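Local coordinates for protein proteinase K (Serratia sp., PDB 2B6N) that probably cleaves peptide bonds inside proteins as a calcium-binding, subtilisin-type serine endopeptidase of a cold-adapted bacterium, at residues A1-I13 / N17-D29. Residues are numbered along the deposited sequence; the frame is centred on the assembly and turned at random. Where two conformers were deposited one is given.
With CA (calcium ion), chain C.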
loop_
_atom_site.group_PDB
_atom_site.type_symbol
_atom_site.label_atom_id
_atom_site.label_comp_id
_atom_site.label_asym_id
_atom_site.label_seq_id
_atom_site.Cartn_x
_atom_site.Cartn_y
_atom_site.Cartn_z
ATOM N N ALA A 1 9.553 -17.202 10.105
ATOM C CA ALA A 1 8.888 -18.168 9.181
ATOM C C ALA A 1 9.456 -18.008 7.778
ATOM O O ALA A 1 10.042 -16.979 7.457
ATOM C CB ALA A 1 7.386 -17.946 9.162
ATOM N N ASP A 2 9.253 -19.027 6.939
ATOM C CA ASP A 2 9.659 -18.966 5.546
ATOM C C ASP A 2 8.525 -19.494 4.693
ATOM O O ASP A 2 8.037 -20.616 4.919
ATOM C CB ASP A 2 10.945 -19.777 5.310
ATOM C CG ASP A 2 12.163 -19.128 5.945
ATOM O OD1 ASP A 2 12.642 -18.120 5.398
ATOM O OD2 ASP A 2 12.648 -19.629 6.984
ATOM N N GLN A 3 8.066 -18.671 3.756
ATOM C CA GLN A 3 7.009 -19.065 2.856
ATOM C C GLN A 3 7.629 -19.478 1.527
ATOM O O GLN A 3 8.246 -18.658 0.849
ATOM C CB GLN A 3 5.983 -17.932 2.658
ATOM C CG GLN A 3 5.063 -18.175 1.469
ATOM C CD GLN A 3 4.048 -17.069 1.251
ATOM O OE1 GLN A 3 4.226 -15.943 1.730
ATOM N NE2 GLN A 3 2.979 -17.382 0.513
ATOM N N PRO A 4 7.482 -20.763 1.159
ATOM C CA PRO A 4 8.043 -21.198 -0.131
ATOM C C PRO A 4 7.081 -20.852 -1.274
ATOM O O PRO A 4 5.864 -20.725 -1.063
ATOM C CB PRO A 4 8.124 -22.711 0.044
ATOM C CG PRO A 4 6.849 -23.023 0.856
ATOM C CD PRO A 4 6.820 -21.877 1.873
ATOM N N SER A 5 7.626 -20.710 -2.478
ATOM C CA SER A 5 6.842 -20.384 -3.672
ATOM C C SER A 5 5.881 -19.189 -3.506
ATOM O O SER A 5 4.712 -19.267 -3.919
ATOM C CB SER A 5 6.088 -21.626 -4.200
ATOM O OG SER A 5 7.022 -22.612 -4.647
ATOM N N PRO A 6 6.390 -18.059 -2.971
ATOM C CA PRO A 6 5.546 -16.872 -2.872
ATOM C C PRO A 6 5.368 -16.235 -4.244
ATOM O O PRO A 6 6.143 -16.512 -5.163
ATOM C CB PRO A 6 6.361 -15.959 -1.942
ATOM C CG PRO A 6 7.775 -16.274 -2.288
ATOM C CD PRO A 6 7.766 -17.787 -2.506
ATOM N N THR A 7 4.348 -15.394 -4.386
ATOM C CA THR A 7 4.218 -14.560 -5.568
ATOM C C THR A 7 5.445 -13.630 -5.623
ATOM O O THR A 7 6.090 -13.412 -4.597
ATOM C CB THR A 7 2.868 -13.813 -5.560
ATOM O OG1 THR A 7 2.634 -13.231 -6.844
ATOM C CG2 THR A 7 2.813 -12.745 -4.426
ATOM N N TRP A 8 5.770 -13.107 -6.813
ATOM C CA TRP A 8 7.070 -12.455 -7.040
ATOM C C TRP A 8 7.303 -11.202 -6.213
ATOM O O TRP A 8 8.425 -10.970 -5.767
ATOM C CB TRP A 8 7.354 -12.187 -8.537
ATOM C CG TRP A 8 6.901 -10.843 -9.083
ATOM C CD1 TRP A 8 5.726 -10.589 -9.752
ATOM C CD2 TRP A 8 7.591 -9.586 -8.993
ATOM N NE1 TRP A 8 5.667 -9.265 -10.115
ATOM C CE2 TRP A 8 6.785 -8.621 -9.641
ATOM C CE3 TRP A 8 8.814 -9.180 -8.424
ATOM C CZ2 TRP A 8 7.167 -7.270 -9.756
ATOM C CZ3 TRP A 8 9.181 -7.833 -8.511
ATOM C CH2 TRP A 8 8.354 -6.894 -9.188
ATOM N N GLY A 9 6.256 -10.394 -6.027
ATOM C CA GLY A 9 6.393 -9.118 -5.313
ATOM C C GLY A 9 6.978 -9.300 -3.928
ATOM O O GLY A 9 8.024 -8.719 -3.591
ATOM N N ILE A 10 6.286 -10.099 -3.114
ATOM C CA ILE A 10 6.753 -10.371 -1.755
ATOM C C ILE A 10 8.080 -11.169 -1.768
ATOM O O ILE A 10 8.915 -10.970 -0.895
ATOM C CB ILE A 10 5.657 -11.025 -0.853
ATOM C CG1 ILE A 10 5.289 -12.432 -1.336
ATOM C CG2 ILE A 10 4.420 -10.110 -0.758
ATOM C CD1 ILE A 10 4.216 -13.099 -0.464
ATOM N N ASP A 11 8.270 -12.044 -2.758
ATOM C CA ASP A 11 9.580 -12.733 -2.947
ATOM C C ASP A 11 10.740 -11.713 -3.057
ATOM O O ASP A 11 11.850 -11.925 -2.520
ATOM C CB ASP A 11 9.523 -13.629 -4.206
ATOM C CG ASP A 11 10.653 -14.687 -4.264
ATOM O OD1 ASP A 11 11.547 -14.712 -3.385
ATOM O OD2 ASP A 11 10.614 -15.494 -5.213
ATOM N N ARG A 12 10.491 -10.615 -3.768
ATOM C CA ARG A 12 11.526 -9.605 -4.017
ATOM C C ARG A 12 11.960 -8.806 -2.794
ATOM O O ARG A 12 13.141 -8.461 -2.669
ATOM C CB ARG A 12 11.077 -8.628 -5.114
ATOM C CG ARG A 12 12.138 -7.528 -5.489
ATOM C CD ARG A 12 13.259 -8.163 -6.342
ATOM N NE ARG A 12 14.466 -7.332 -6.531
ATOM C CZ ARG A 12 15.464 -7.221 -5.655
ATOM N NH1 ARG A 12 15.398 -7.798 -4.456
ATOM N NH2 ARG A 12 16.523 -6.489 -5.968
ATOM N N ILE A 13 11.014 -8.511 -1.906
ATOM C CA ILE A 13 11.242 -7.519 -0.857
ATOM C C ILE A 13 12.137 -8.017 0.290
ATOM O O ILE A 13 12.777 -7.206 0.966
ATOM C CB ILE A 13 9.896 -6.910 -0.354
ATOM C CG1 ILE A 13 9.140 -6.245 -1.512
ATOM C CG2 ILE A 13 10.125 -5.896 0.749
ATOM C CD1 ILE A 13 9.922 -5.164 -2.224
ATOM N N ASN A 17 19.425 -8.718 -3.738
ATOM C CA ASN A 17 19.790 -8.956 -5.129
ATOM C C ASN A 17 18.888 -9.976 -5.797
ATOM O O ASN A 17 18.383 -10.895 -5.125
ATOM C CB ASN A 17 21.231 -9.483 -5.196
ATOM C CG ASN A 17 22.211 -8.604 -4.443
ATOM O OD1 ASN A 17 22.241 -7.396 -4.636
ATOM N ND2 ASN A 17 23.028 -9.212 -3.592
ATOM N N LEU A 18 18.680 -9.800 -7.102
ATOM C CA LEU A 18 18.135 -10.839 -7.965
ATOM C C LEU A 18 19.227 -11.908 -8.179
ATOM O O LEU A 18 20.420 -11.632 -7.960
ATOM C CB LEU A 18 17.674 -10.239 -9.312
ATOM C CG LEU A 18 16.420 -9.341 -9.279
ATOM C CD1 LEU A 18 16.188 -8.652 -10.621
ATOM C CD2 LEU A 18 15.172 -10.158 -8.902
ATOM N N PRO A 19 18.835 -13.126 -8.578
ATOM C CA PRO A 19 17.471 -13.570 -8.919
ATOM C C PRO A 19 16.579 -13.867 -7.711
ATOM O O PRO A 19 17.070 -14.038 -6.597
ATOM C CB PRO A 19 17.727 -14.856 -9.719
ATOM C CG PRO A 19 18.953 -15.416 -9.083
ATOM C CD PRO A 19 19.815 -14.224 -8.739
ATOM N N LEU A 20 15.268 -13.908 -7.947
ATOM C CA LEU A 20 14.295 -14.280 -6.906
ATOM C C LEU A 20 14.640 -15.685 -6.393
ATOM O O LEU A 20 14.970 -16.555 -7.189
ATOM C CB LEU A 20 12.869 -14.261 -7.499
ATOM C CG LEU A 20 12.398 -12.873 -7.935
ATOM C CD1 LEU A 20 11.034 -12.940 -8.637
ATOM C CD2 LEU A 20 12.374 -11.912 -6.734
ATOM N N ASP A 21 14.599 -15.879 -5.077
ATOM C CA ASP A 21 14.909 -17.185 -4.473
ATOM C C ASP A 21 13.682 -18.054 -4.110
ATOM O O ASP A 21 13.824 -19.090 -3.469
ATOM C CB ASP A 21 15.853 -17.013 -3.272
ATOM C CG ASP A 21 15.170 -16.407 -2.042
ATOM O OD1 ASP A 21 13.999 -15.966 -2.099
ATOM O OD2 ASP A 21 15.831 -16.372 -0.979
ATOM N N ASN A 22 12.483 -17.650 -4.535
ATOM C CA ASN A 22 11.278 -18.471 -4.308
ATOM C C ASN A 22 10.978 -18.678 -2.823
ATOM O O ASN A 22 10.493 -19.746 -2.401
ATOM C CB ASN A 22 11.415 -19.840 -5.008
ATOM C CG ASN A 22 10.070 -20.494 -5.310
ATOM O OD1 ASN A 22 9.831 -21.677 -4.980
ATOM N ND2 ASN A 22 9.201 -19.749 -5.946
ATOM N N ASN A 23 11.300 -17.651 -2.035
ATOM C CA ASN A 23 11.120 -17.677 -0.595
ATOM C C ASN A 23 10.761 -16.302 -0.054
ATOM O O ASN A 23 11.392 -15.292 -0.435
ATOM C CB ASN A 23 12.395 -18.132 0.119
ATOM C CG ASN A 23 12.136 -18.481 1.582
ATOM O OD1 ASN A 23 12.586 -17.791 2.493
ATOM N ND2 ASN A 23 11.406 -19.555 1.800
ATOM N N TYR A 24 9.763 -16.267 0.831
ATOM C CA TYR A 24 9.426 -15.029 1.548
ATOM C C TYR A 24 9.599 -15.253 3.057
ATOM O O TYR A 24 8.778 -15.917 3.698
ATOM C CB TYR A 24 8.026 -14.482 1.195
ATOM C CG TYR A 24 7.677 -13.241 2.004
ATOM C CD1 TYR A 24 8.523 -12.129 1.997
ATOM C CD2 TYR A 24 6.529 -13.186 2.790
ATOM C CE1 TYR A 24 8.247 -10.994 2.746
ATOM C CE2 TYR A 24 6.226 -12.030 3.547
ATOM C CZ TYR A 24 7.109 -10.956 3.537
ATOM O OH TYR A 24 6.846 -9.822 4.278
ATOM N N HIS A 25 10.693 -14.724 3.592
ATOM C CA HIS A 25 10.995 -14.865 5.016
ATOM C C HIS A 25 10.320 -13.758 5.798
ATOM O O HIS A 25 10.301 -12.609 5.347
ATOM C CB HIS A 25 12.515 -14.790 5.238
ATOM C CG HIS A 25 12.910 -14.895 6.678
ATOM N ND1 HIS A 25 13.117 -16.105 7.301
ATOM C CD2 HIS A 25 13.112 -13.946 7.622
ATOM C CE1 HIS A 25 13.417 -15.899 8.574
ATOM N NE2 HIS A 25 13.417 -14.596 8.795
ATOM N N THR A 26 9.797 -14.105 6.974
ATOM C CA THR A 26 9.241 -13.116 7.902
ATOM C C THR A 26 9.804 -13.354 9.311
ATOM O O THR A 26 9.951 -14.501 9.744
ATOM C CB THR A 26 7.694 -13.168 7.961
ATOM O OG1 THR A 26 7.249 -14.512 8.188
ATOM C CG2 THR A 26 7.076 -12.634 6.651
ATOM N N ASP A 27 10.107 -12.260 10.003
ATOM C CA ASP A 27 10.441 -12.248 11.426
ATOM C C ASP A 27 9.307 -11.632 12.250
ATOM O O ASP A 27 9.245 -11.782 13.485
ATOM C CB ASP A 27 11.722 -11.439 11.629
ATOM C CG ASP A 27 12.899 -12.029 10.859
ATOM O OD1 ASP A 27 13.197 -13.231 11.074
ATOM O OD2 ASP A 27 13.480 -11.319 10.009
ATOM N N TYR A 28 8.429 -10.911 11.558
ATOM C CA TYR A 28 7.275 -10.250 12.170
ATOM C C TYR A 28 6.127 -10.472 11.221
ATOM O O TYR A 28 6.335 -10.938 10.097
ATOM C CB TYR A 28 7.556 -8.743 12.389
ATOM C CG TYR A 28 8.685 -8.560 13.355
ATOM C CD1 TYR A 28 10.012 -8.454 12.913
ATOM C CD2 TYR A 28 8.443 -8.596 14.722
ATOM C CE1 TYR A 28 11.055 -8.351 13.830
ATOM C CE2 TYR A 28 9.467 -8.503 15.621
ATOM C CZ TYR A 28 10.762 -8.375 15.178
ATOM O OH TYR A 28 11.756 -8.274 16.119
ATOM N N ASP A 29 4.920 -10.125 11.652
ATOM C CA ASP A 29 3.740 -10.369 10.833
ATOM C C ASP A 29 2.656 -9.290 10.955
ATOM O O ASP A 29 1.535 -9.478 10.469
ATOM C CB ASP A 29 3.161 -11.753 11.164
ATOM C CG ASP A 29 2.759 -11.894 12.625
ATOM O OD1 ASP A 29 2.699 -10.880 13.351
ATOM O OD2 ASP A 29 2.487 -13.042 13.051
HETATM CA CA CA C . 12.864 -13.843 -1.572
HETATM O O HOH W 1 14.883 -14.215 -0.032
#
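D11 and D21 meet on a calcium ion: each binds it through OD1, and D11 OD1 stands 3.0 Å from D21 OD1, a spacing the metal makes tolerable. D11 and N23 also give their backbone O, while D14, Q15 and a water complete the shell. A chi1 of -163° turns CG away from the backbone N of D11 and carries the carboxylate from helix 8-13 to the turn before strand 23-25. There its OD1 takes the N-H of N23 from above the carboxylate plane, and OD2 receives a weak bond from N22 N.

Strands 2-4 and 23-25 form a two-stranded antiparallel sheet, with Q3 and Y24 bonded both ways, N to O at 2.8 Å each. Y24 leaves the sheet on the face it shares with Q3 and lays one ring face on I10 of helix 8-13, a CH-pi contact with I10 CB 4.2 Å from the centroid. Q3 OE1, hydrogen-bonded to K89, lies near the ring plane at its edge. On the face carrying D2 and H25, ND1 of H25 donates to D2 OD1 (2.8 Å), which lies in the ring plane but is met from above its own carboxylate plane; NE2 donates to D27 OD1. The contact thus ties the N-terminal strand and helix to segment 17-29 round a calcium site of this subtilase-family domain. Acidic partners at both nitrogens would probably favour a protonated H25, and calcium probably offsets the carboxylates of D11, D14 and D21.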